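Local coordinates for protein putative S41 protease (Bacteroides fragilis NCTC 9343, PDB 3K50) that probably cleaves peptide bonds as a serine protease of the S41 family, pairing a PDZ-like domain with a ClpP/crotonase-type domain, at residues 317-322 with 365-370; 295-300 with 323-328; 189-194 with 228-233; 182-187 with 396-401. One frame throughout, in Å; residues are numbered along the deposited sequence.

Contact 1: 317-322 with 365-370; sequences KVVLIG and KPTYEY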
# COMPACT_ATOMS: atom_id res chain seq x y z
N LYS A 317 16.13 -13.81 -5.97
CA LYS A 317 15.74 -13.18 -7.21
C LYS A 317 14.36 -12.57 -7.01
O LYS A 317 13.33 -13.28 -6.72
CB LYS A 317 15.72 -14.21 -8.38
CG LYS A 317 15.38 -13.57 -9.76
CD LYS A 317 15.41 -14.66 -10.88
CE LYS A 317 14.99 -14.16 -12.27
NZ LYS A 317 14.65 -15.36 -13.14
N VAL A 318 14.32 -11.26 -7.13
CA VAL A 318 13.11 -10.48 -6.92
C VAL A 318 12.73 -9.90 -8.29
O VAL A 318 13.54 -9.20 -8.89
CB VAL A 318 13.35 -9.33 -5.91
CG1 VAL A 318 12.08 -8.50 -5.72
CG2 VAL A 318 13.79 -9.87 -4.60
N VAL A 319 11.54 -10.20 -8.81
CA VAL A 319 11.15 -9.70 -10.12
C VAL A 319 10.01 -8.77 -9.90
O VAL A 319 9.02 -9.16 -9.33
CB VAL A 319 10.70 -10.88 -11.04
CG1 VAL A 319 10.06 -10.37 -12.32
CG2 VAL A 319 11.90 -11.91 -11.32
N LEU A 320 10.15 -7.54 -10.37
CA LEU A 320 9.18 -6.49 -10.21
C LEU A 320 8.38 -6.31 -11.49
O LEU A 320 8.96 -6.15 -12.54
CB LEU A 320 9.86 -5.18 -9.85
CG LEU A 320 10.72 -5.17 -8.57
CD1 LEU A 320 11.29 -3.77 -8.37
CD2 LEU A 320 9.91 -5.68 -7.36
N ILE A 321 7.05 -6.39 -11.35
CA ILE A 321 6.10 -6.29 -12.46
C ILE A 321 5.08 -5.22 -12.14
O ILE A 321 4.50 -5.23 -11.08
CB ILE A 321 5.39 -7.65 -12.69
CG1 ILE A 321 6.38 -8.69 -13.22
CG2 ILE A 321 4.21 -7.54 -13.74
CD1 ILE A 321 5.82 -10.11 -13.18
N GLY A 322 4.90 -4.25 -13.04
CA GLY A 322 3.91 -3.16 -12.78
C GLY A 322 4.51 -1.84 -13.18
O GLY A 322 5.07 -1.76 -14.25
N LYS A 365 12.34 0.79 -10.40
CA LYS A 365 11.84 0.59 -11.74
C LYS A 365 11.42 -0.86 -11.93
O LYS A 365 12.10 -1.77 -11.51
CB LYS A 365 12.92 0.98 -12.74
CG LYS A 365 12.42 1.04 -14.16
CD LYS A 365 13.44 1.60 -15.19
CE LYS A 365 14.30 0.53 -15.87
NZ LYS A 365 14.91 1.00 -17.19
N PRO A 366 10.29 -1.10 -12.57
CA PRO A 366 9.97 -2.52 -12.70
C PRO A 366 10.90 -3.26 -13.67
O PRO A 366 11.45 -2.66 -14.61
CB PRO A 366 8.53 -2.51 -13.26
CG PRO A 366 8.35 -1.23 -13.95
CD PRO A 366 9.25 -0.23 -13.17
N THR A 367 11.04 -4.57 -13.46
CA THR A 367 11.73 -5.46 -14.37
C THR A 367 10.91 -5.52 -15.66
O THR A 367 11.45 -5.49 -16.77
CB THR A 367 11.92 -6.89 -13.78
OG1 THR A 367 12.26 -6.82 -12.38
CG2 THR A 367 13.01 -7.69 -14.56
N TYR A 368 9.59 -5.61 -15.53
CA TYR A 368 8.74 -5.61 -16.68
C TYR A 368 7.61 -4.60 -16.46
O TYR A 368 6.76 -4.77 -15.55
CB TYR A 368 8.14 -7.01 -16.89
CG TYR A 368 9.17 -8.11 -17.05
CD1 TYR A 368 9.69 -8.75 -15.93
CD2 TYR A 368 9.63 -8.50 -18.28
CE1 TYR A 368 10.64 -9.71 -16.03
CE2 TYR A 368 10.58 -9.50 -18.40
CZ TYR A 368 11.09 -10.11 -17.26
OH TYR A 368 12.04 -11.13 -17.32
N GLU A 369 7.52 -3.58 -17.30
CA GLU A 369 6.53 -2.52 -17.09
C GLU A 369 5.16 -2.83 -17.68
O GLU A 369 5.04 -3.06 -18.89
CB GLU A 369 7.02 -1.16 -17.61
CG GLU A 369 6.06 -0.06 -17.19
CD GLU A 369 6.57 1.35 -17.36
OE1 GLU A 369 7.72 1.57 -17.83
OE2 GLU A 369 5.78 2.24 -17.03
N TYR A 370 4.17 -2.86 -16.78
CA TYR A 370 2.78 -3.08 -17.10
C TYR A 370 1.92 -2.08 -16.33
O TYR A 370 1.90 -2.09 -15.10
CB TYR A 370 2.34 -4.49 -16.68
CG TYR A 370 2.77 -5.57 -17.63
CD1 TYR A 370 4.01 -6.19 -17.51
CD2 TYR A 370 1.90 -6.02 -18.63
CE1 TYR A 370 4.41 -7.18 -18.39
CE2 TYR A 370 2.30 -6.99 -19.52
CZ TYR A 370 3.56 -7.56 -19.39
OH TYR A 370 3.95 -8.54 -20.26
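Thr367 holds OG1 beside its own backbone N and opposite its carbonyl carbon (chi1 -40°), which turns the hydroxyl toward the backbone of Leu320. Tyr368 has a similar first torsion, and its ring lies beside Val319. The two segments form the parallel edge of the mixed sheet in the S41 peptidase domain, where the short strand 368-369 closes the sheet next to strand 317-322. Before regular pairing begins, a side chain stands in for a strand carbonyl: Leu320 N donates to Thr367 OG1 at 3.0 Å. Leu320 O then accepts from Tyr368 N at 3.1 Å, with a weak second bond from Thr367 N. From there the backbones alternate as parallel strands do. Gly322 N reaches Tyr368 O at 3.2 Å, and Gly322 O accepts from Tyr370 N at 2.9 Å. This last donor sits 33° off the carbonyl plane.

On the face of Ile321 and Tyr368 the contacts are mostly apolar. Val319 CG1 meets the edge of the Tyr368 ring in its plane, 3.8 Å from Tyr368 CE1. Ile321 CG2 lies next to the Tyr370 ring, and the two side chains run side by side in the same direction. Helix 388-398 covers this face through Ala393 and Ile396. Leu320 turns to the other face, against Ile309 of helix 304-312. At the end of the strand the proline ring packs on the backbone, and Pro366 CG comes within 3.3 Å of Gly322 O.

Contact 2: 295-300 with 323-328; sequences VLTTNA and TKTAGE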
# COMPACT_ATOMS: atom_id res chain seq x y z
N VAL A 295 6.93 -9.57 -7.40
CA VAL A 295 6.30 -8.51 -6.61
C VAL A 295 5.61 -7.55 -7.59
O VAL A 295 6.23 -7.05 -8.54
CB VAL A 295 7.33 -7.79 -5.70
CG1 VAL A 295 6.63 -6.65 -4.87
CG2 VAL A 295 8.01 -8.79 -4.76
N LEU A 296 4.29 -7.42 -7.42
CA LEU A 296 3.47 -6.52 -8.24
C LEU A 296 3.40 -5.12 -7.61
O LEU A 296 3.02 -4.98 -6.44
CB LEU A 296 2.08 -7.12 -8.42
CG LEU A 296 1.99 -8.59 -8.82
CD1 LEU A 296 0.55 -9.04 -9.09
CD2 LEU A 296 2.86 -8.87 -10.05
N THR A 297 3.77 -4.12 -8.40
CA THR A 297 3.97 -2.73 -7.91
C THR A 297 3.30 -1.64 -8.72
O THR A 297 2.97 -1.87 -9.87
CB THR A 297 5.53 -2.39 -7.88
OG1 THR A 297 6.09 -2.41 -9.21
CG2 THR A 297 6.29 -3.40 -7.05
N THR A 298 3.01 -0.50 -8.08
CA THR A 298 2.59 0.70 -8.78
C THR A 298 3.25 1.85 -8.04
O THR A 298 4.01 1.64 -7.06
CB THR A 298 1.06 0.94 -8.84
OG1 THR A 298 0.54 1.21 -7.53
CG2 THR A 298 0.32 -0.25 -9.53
N ASN A 299 3.00 3.06 -8.52
CA ASN A 299 3.46 4.26 -7.85
C ASN A 299 2.93 4.33 -6.42
O ASN A 299 3.50 5.02 -5.61
CB ASN A 299 3.01 5.54 -8.57
CG ASN A 299 3.59 5.74 -10.00
OD1 ASN A 299 3.15 6.69 -10.64
ND2 ASN A 299 4.53 4.88 -10.50
N ALA A 300 1.84 3.65 -6.08
CA ALA A 300 1.37 3.66 -4.70
C ALA A 300 2.23 2.84 -3.74
O ALA A 300 2.13 3.03 -2.55
CB ALA A 300 -0.10 3.14 -4.62
N THR A 323 4.44 -0.83 -12.30
CA THR A 323 4.99 0.50 -12.58
C THR A 323 5.92 0.87 -11.43
O THR A 323 5.91 0.23 -10.40
CB THR A 323 3.90 1.56 -12.83
OG1 THR A 323 2.96 1.60 -11.76
CG2 THR A 323 3.14 1.30 -14.20
N LYS A 324 6.70 1.91 -11.60
CA LYS A 324 7.71 2.29 -10.59
C LYS A 324 7.12 2.56 -9.20
O LYS A 324 5.99 3.10 -9.08
CB LYS A 324 8.50 3.48 -11.18
CG LYS A 324 9.61 3.96 -10.34
CD LYS A 324 10.84 4.50 -11.08
CE LYS A 324 10.89 5.99 -11.36
NZ LYS A 324 12.38 6.43 -11.14
N THR A 325 7.85 2.16 -8.15
CA THR A 325 7.45 2.38 -6.74
C THR A 325 7.62 3.85 -6.36
O THR A 325 8.13 4.62 -7.13
CB THR A 325 8.20 1.44 -5.74
OG1 THR A 325 9.61 1.76 -5.71
CG2 THR A 325 7.97 0.00 -6.13
N ALA A 326 7.19 4.21 -5.15
CA ALA A 326 7.09 5.62 -4.73
C ALA A 326 8.42 6.33 -4.46
O ALA A 326 8.52 7.54 -4.61
CB ALA A 326 6.25 5.72 -3.47
N GLY A 327 9.41 5.58 -4.06
CA GLY A 327 10.72 6.19 -3.73
C GLY A 327 10.90 6.60 -2.26
O GLY A 327 11.79 7.39 -1.93
N GLU A 328 10.08 6.07 -1.36
CA GLU A 328 10.22 6.41 0.07
C GLU A 328 11.32 5.51 0.72
O GLU A 328 11.02 4.47 1.22
CB GLU A 328 8.86 6.35 0.79
CG GLU A 328 8.87 6.91 2.18
CD GLU A 328 7.48 6.98 2.71
OE1 GLU A 328 6.74 7.88 2.27
OE2 GLU A 328 7.12 6.11 3.54
O HOH W 1 1.20 3.77 -11.35
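Two loops at the C-terminal ends of neighbouring parallel strands meet here, one leaving strand 292-297 and the other strand 317-322. Thr297 and Thr323 are joined twice. Thr323 N donates to Thr297 O at 3.0 Å, from well above the carbonyl plane. Thr297 OG1 returns a bond of 2.9 Å to Thr323 O. The Thr297 hydroxyl lies between the backbone N and the carbonyl carbon (chi1 64°). The same rotation directs Thr297 CG2 to within 3.9 Å of Thr325 CG2. Thr297 CB packs against that methyl too. Ile309 of helix 304-312 touches both threonines, and Thr325 OG1 bonds to Phe364 N and Glu306.

Further along, Asn299 folds its amide back across the second loop. Asn299 ND2 donates to Lys324 O at 2.7 Å, and the acceptor lies close to the amide plane. Thr325 CA is 3.5 Å from Thr298 O in a C-H...O contact. The side chains of Thr323 and Thr298 cross, and Thr323 OG1 comes 3.1 Å from Thr298 CA. Thr323 OG1 also holds a water at 2.8 Å, which accepts a weak bond from Asn299 N. Thr298 OG1 lies very close to Arg232 O, in the loop after strand 226-230, probably as a hydrogen bond though its length is doubtful. It also accepts from Ala300 N, making an ST turn where the parallel strands of the mixed S41 sheet give way to loops at their C-terminal ends.

Contact 3: 189-194 with 228-233; sequences VGYLMY and VLDLRY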
# COMPACT_ATOMS: atom_id res chain seq x y z
N VAL A 189 1.87 -22.10 -7.38
CA VAL A 189 2.06 -20.68 -7.18
C VAL A 189 1.20 -20.09 -6.08
O VAL A 189 -0.04 -20.11 -6.12
CB VAL A 189 1.82 -19.90 -8.50
CG1 VAL A 189 2.32 -18.42 -8.31
CG2 VAL A 189 2.55 -20.54 -9.67
N GLY A 190 1.90 -19.56 -5.06
CA GLY A 190 1.21 -18.85 -3.99
C GLY A 190 0.94 -17.42 -4.45
O GLY A 190 1.85 -16.77 -4.95
N TYR A 191 -0.29 -16.94 -4.29
CA TYR A 191 -0.62 -15.55 -4.64
C TYR A 191 -1.14 -14.86 -3.37
O TYR A 191 -2.07 -15.34 -2.72
CB TYR A 191 -1.68 -15.47 -5.76
CG TYR A 191 -2.21 -14.06 -5.95
CD1 TYR A 191 -1.45 -13.10 -6.61
CD2 TYR A 191 -3.45 -13.69 -5.48
CE1 TYR A 191 -1.89 -11.81 -6.80
CE2 TYR A 191 -3.91 -12.36 -5.63
CZ TYR A 191 -3.14 -11.46 -6.30
OH TYR A 191 -3.54 -10.19 -6.45
N LEU A 192 -0.53 -13.75 -3.03
CA LEU A 192 -0.97 -12.97 -1.90
C LEU A 192 -1.10 -11.49 -2.22
O LEU A 192 -0.13 -10.84 -2.55
CB LEU A 192 0.02 -13.12 -0.73
CG LEU A 192 -0.21 -12.37 0.59
CD1 LEU A 192 -1.42 -12.94 1.32
CD2 LEU A 192 0.99 -12.47 1.45
N MSE A 193 -2.32 -10.98 -2.04
CA MSE A 193 -2.62 -9.56 -2.13
C MSE A 193 -2.60 -9.02 -0.67
O MSE A 193 -3.55 -9.21 0.07
CB MSE A 193 -3.95 -9.34 -2.83
CG MSE A 193 -4.14 -7.98 -3.38
SE MSE A 193 -4.04 -6.41 -2.19
CE MSE A 193 -4.11 -5.07 -3.63
N TYR A 194 -1.47 -8.40 -0.29
CA TYR A 194 -1.20 -7.92 1.08
C TYR A 194 -1.17 -6.42 1.01
O TYR A 194 -0.26 -5.84 0.41
CB TYR A 194 0.15 -8.44 1.57
CG TYR A 194 0.52 -8.05 3.01
CD1 TYR A 194 -0.17 -8.56 4.06
CD2 TYR A 194 1.62 -7.25 3.28
CE1 TYR A 194 0.20 -8.25 5.42
CE2 TYR A 194 2.00 -6.93 4.60
CZ TYR A 194 1.30 -7.43 5.65
OH TYR A 194 1.67 -7.13 6.94
N VAL A 228 3.82 -14.92 -5.97
CA VAL A 228 3.47 -13.61 -6.47
C VAL A 228 2.91 -12.80 -5.27
O VAL A 228 1.84 -13.12 -4.75
CB VAL A 228 2.43 -13.68 -7.57
CG1 VAL A 228 2.06 -12.28 -8.03
CG2 VAL A 228 2.95 -14.54 -8.72
N LEU A 229 3.69 -11.83 -4.81
CA LEU A 229 3.30 -10.93 -3.71
C LEU A 229 2.77 -9.61 -4.34
O LEU A 229 3.53 -8.83 -4.90
CB LEU A 229 4.50 -10.68 -2.81
CG LEU A 229 4.38 -9.70 -1.64
CD1 LEU A 229 3.51 -10.22 -0.56
CD2 LEU A 229 5.84 -9.38 -1.08
N ASP A 230 1.46 -9.37 -4.21
CA ASP A 230 0.79 -8.23 -4.82
C ASP A 230 0.76 -7.06 -3.82
O ASP A 230 -0.03 -7.05 -2.88
CB ASP A 230 -0.61 -8.71 -5.30
CG ASP A 230 -1.32 -7.71 -6.16
OD1 ASP A 230 -0.92 -6.54 -6.20
OD2 ASP A 230 -2.30 -8.11 -6.84
N LEU A 231 1.68 -6.11 -3.99
CA LEU A 231 1.79 -4.92 -3.16
C LEU A 231 1.36 -3.67 -3.94
O LEU A 231 1.69 -2.53 -3.63
CB LEU A 231 3.25 -4.76 -2.76
CG LEU A 231 3.90 -5.88 -1.97
CD1 LEU A 231 5.41 -5.56 -1.59
CD2 LEU A 231 3.06 -6.22 -0.72
N ARG A 232 0.58 -3.85 -4.98
CA ARG A 232 0.31 -2.72 -5.85
C ARG A 232 -0.29 -1.45 -5.25
O ARG A 232 -0.07 -0.37 -5.80
CB ARG A 232 -0.54 -3.16 -7.07
CG ARG A 232 -2.01 -3.34 -6.81
CD ARG A 232 -2.69 -3.80 -8.08
NE ARG A 232 -2.46 -5.21 -8.33
CZ ARG A 232 -2.82 -5.87 -9.44
NH1 ARG A 232 -3.34 -5.24 -10.49
NH2 ARG A 232 -2.57 -7.19 -9.51
N TYR A 233 -1.09 -1.59 -4.20
CA TYR A 233 -1.72 -0.47 -3.58
C TYR A 233 -1.26 -0.35 -2.15
O TYR A 233 -1.87 0.37 -1.38
CB TYR A 233 -3.28 -0.60 -3.61
CG TYR A 233 -3.90 -0.73 -4.95
CD1 TYR A 233 -3.42 0.01 -6.05
CD2 TYR A 233 -5.08 -1.51 -5.14
CE1 TYR A 233 -3.97 -0.14 -7.26
CE2 TYR A 233 -5.67 -1.61 -6.37
CZ TYR A 233 -5.11 -0.92 -7.43
OH TYR A 233 -5.66 -1.06 -8.68
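Tyr191 and Asp230 lie obliquely across each other, with ring and carboxylate planes 63° apart. Tyr191 OH donates to Asp230 OD2 in a very short bond of 2.5 Å, and the carboxylate oxygen sits near the ring plane, at its edge. With CG anti to the backbone N (chi1 169°), the ring runs alongside Val228, whose CG1 meets its edge 3.9 Å from Tyr191 CD1. Arg232 grips the same carboxylate side-on. In a salt bridge, Arg232 NE donates to Asp230 OD1 at 2.9 Å, on its syn lone pair, and Arg232 NH2 to Asp230 OD2 at 2.8 Å, on the syn side but 35° out of the carboxylate plane. OD2 therefore serves both the phenol and the guanidinium, which probably favours a charged carboxylate. NH1 of Arg232 turns to Glu372 and Glu387.

These residues sit on a beta-alpha-beta crossover, strand 187-194, helix 207-221 and strand 226-230, or just after it. Backbone bonds alternate from Val228 N to Gly190 O through to Tyr194 N and Asp230 O. On the face of Tyr191 and Asp230, Phe382 touches both side chains.

Met193, a selenomethionine, crosses Asp230 obliquely and bends at its second torsion. Its CE ends 4.0 Å from Tyr233 CD2. Arg232 CG lies over the centre of the Tyr233 ring, 3.6 Å above its plane. On the opposite face of the sheet, Leu192 and Leu229 lie side by side, pointing the same way, with Leu192 CD2 3.9 Å from Leu229 CD1.

Contact 4: 182-187 with 396-401; sequences IPWNGK and IMSGIT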
# COMPACT_ATOMS: atom_id res chain seq x y z
N ILE A 182 -2.28 -21.34 -7.07
CA ILE A 182 -2.53 -21.52 -8.48
C ILE A 182 -1.63 -22.57 -9.07
O ILE A 182 -0.38 -22.43 -9.04
CB ILE A 182 -2.23 -20.17 -9.20
CG1 ILE A 182 -3.06 -19.04 -8.52
CG2 ILE A 182 -2.42 -20.26 -10.74
CD1 ILE A 182 -2.56 -17.62 -8.87
N PRO A 183 -2.20 -23.66 -9.59
CA PRO A 183 -1.35 -24.59 -10.32
C PRO A 183 -1.06 -24.00 -11.71
O PRO A 183 -1.97 -23.50 -12.39
CB PRO A 183 -2.21 -25.83 -10.44
CG PRO A 183 -3.61 -25.31 -10.41
CD PRO A 183 -3.61 -24.11 -9.55
N TRP A 184 0.19 -23.99 -12.13
CA TRP A 184 0.49 -23.35 -13.39
C TRP A 184 1.72 -23.93 -14.06
O TRP A 184 2.86 -23.77 -13.58
CB TRP A 184 0.67 -21.84 -13.15
CG TRP A 184 0.85 -21.04 -14.43
CD1 TRP A 184 2.03 -20.77 -15.07
CD2 TRP A 184 -0.17 -20.43 -15.20
NE1 TRP A 184 1.81 -19.99 -16.18
CE2 TRP A 184 0.45 -19.79 -16.30
CE3 TRP A 184 -1.55 -20.32 -15.06
CZ2 TRP A 184 -0.25 -19.05 -17.22
CZ3 TRP A 184 -2.26 -19.61 -16.01
CH2 TRP A 184 -1.61 -18.97 -17.07
N ASN A 185 1.50 -24.56 -15.22
CA ASN A 185 2.61 -25.21 -15.95
C ASN A 185 3.62 -25.98 -15.07
O ASN A 185 4.85 -25.81 -15.15
CB ASN A 185 3.27 -24.15 -16.83
CG ASN A 185 2.29 -23.59 -17.87
OD1 ASN A 185 1.56 -24.36 -18.48
ND2 ASN A 185 2.26 -22.28 -18.05
N GLY A 186 3.08 -26.77 -14.16
CA GLY A 186 3.91 -27.65 -13.33
C GLY A 186 4.46 -27.05 -12.06
O GLY A 186 5.24 -27.70 -11.33
N LYS A 187 4.06 -25.80 -11.81
CA LYS A 187 4.46 -25.05 -10.63
C LYS A 187 3.26 -24.90 -9.72
O LYS A 187 2.12 -24.98 -10.17
CB LYS A 187 4.98 -23.70 -11.05
CG LYS A 187 6.21 -23.74 -11.95
CD LYS A 187 6.43 -22.41 -12.65
CE LYS A 187 7.77 -22.37 -13.41
NZ LYS A 187 8.96 -22.27 -12.47
N ILE A 396 5.81 -14.92 -17.31
CA ILE A 396 7.26 -14.72 -17.20
C ILE A 396 7.93 -15.92 -16.51
O ILE A 396 8.91 -16.41 -17.00
CB ILE A 396 7.58 -13.43 -16.47
CG1 ILE A 396 7.30 -12.25 -17.42
CG2 ILE A 396 9.06 -13.39 -16.03
CD1 ILE A 396 6.78 -10.94 -16.72
N MSE A 397 7.34 -16.45 -15.45
CA MSE A 397 7.96 -17.58 -14.77
C MSE A 397 7.91 -18.84 -15.63
O MSE A 397 8.66 -19.77 -15.43
CB MSE A 397 7.30 -17.82 -13.39
CG MSE A 397 5.92 -18.44 -13.46
SE MSE A 397 5.08 -18.75 -11.74
CE MSE A 397 4.86 -16.87 -11.15
N SER A 398 7.01 -18.89 -16.59
CA SER A 398 6.89 -20.07 -17.45
C SER A 398 7.63 -19.90 -18.75
O SER A 398 7.60 -20.80 -19.58
CB SER A 398 5.42 -20.31 -17.80
OG SER A 398 4.69 -20.67 -16.69
N GLY A 399 8.23 -18.74 -18.99
CA GLY A 399 8.92 -18.43 -20.25
C GLY A 399 8.06 -18.10 -21.44
O GLY A 399 8.56 -18.11 -22.56
N ILE A 400 6.78 -17.85 -21.23
CA ILE A 400 5.80 -17.55 -22.28
C ILE A 400 6.07 -16.14 -22.74
O ILE A 400 6.04 -15.85 -23.96
CB ILE A 400 4.32 -17.71 -21.79
CG1 ILE A 400 4.03 -19.18 -21.45
CG2 ILE A 400 3.32 -17.26 -22.87
CD1 ILE A 400 2.83 -19.46 -20.48
N THR A 401 6.32 -15.25 -21.78
CA THR A 401 6.78 -13.89 -22.10
C THR A 401 8.31 -14.00 -21.93
O THR A 401 8.77 -14.59 -20.94
CB THR A 401 6.15 -12.72 -21.21
OG1 THR A 401 4.74 -12.60 -21.41
CG2 THR A 401 6.79 -11.35 -21.54
O HOH W 2 10.57 -20.09 -13.41
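Ser398 OG touches both Trp184 and Asn185, and this is the close part of the contact. The hydroxyl lies in the plane of the indole at its edge, 3.0 Å from Trp184 NE1. Asn185 ND2 donates to the same Ser398 OG at 3.2 Å, in a nearly straight bond that lies close to the amide plane. Ser398 OG is also bonded to Leu394 O, one turn back in its helix. Trp184 and Asn185 belong to a beta hairpin, whose type I' turn from Trp184 to Lys187 links strands 176-184 and 187-194. Ser398 is near the C-terminal end of helix 388-398, which finishes in a Schellman motif with Gly399 at positive phi.

Lys187 and Met397, a selenomethionine, make the broad apolar part. They slide past each other in opposite directions, with Lys187 CD 4.0 Å from Met397 SE. The lysine chain is extended as far as CE and bends at its last torsion (chi4 -73°).

The looser side begins at the lysine tip. Lys187 NZ is linked to Met397 O through a water, 2.9 Å from NZ and 2.8 Å from that carbonyl. On the exposed side, Ile400 CD1 rests 3.8 Å from Asn185 ND2, with no polar link. With NZ paired to Glu226 and water-linked to Met397 O, the lysine charge probably meets both the carboxylate and, more weakly, the negative end of the helix.

In the fold
Contacts 1, 2 and 3 share the six-stranded mixed sheet of the S41 domain, and contact 4 adds its outer hairpin. Contact 3 is the buried one: strand pairing is combined there with a charged cluster around one carboxylate. Contact 1 closes the far edge and is partly buried, with backbone bonds and apolar packing. Contact 2 lies where strands 292-297 and 317-322 run out into loops, and relies on threonine and asparagine side chains and a water. It touches contact 3 through Thr298 and Arg232. Contact 4 is at the surface, with sparse polar links. Helix 388-398 connects it to contacts 1 and 3, through Ile396 and Met397.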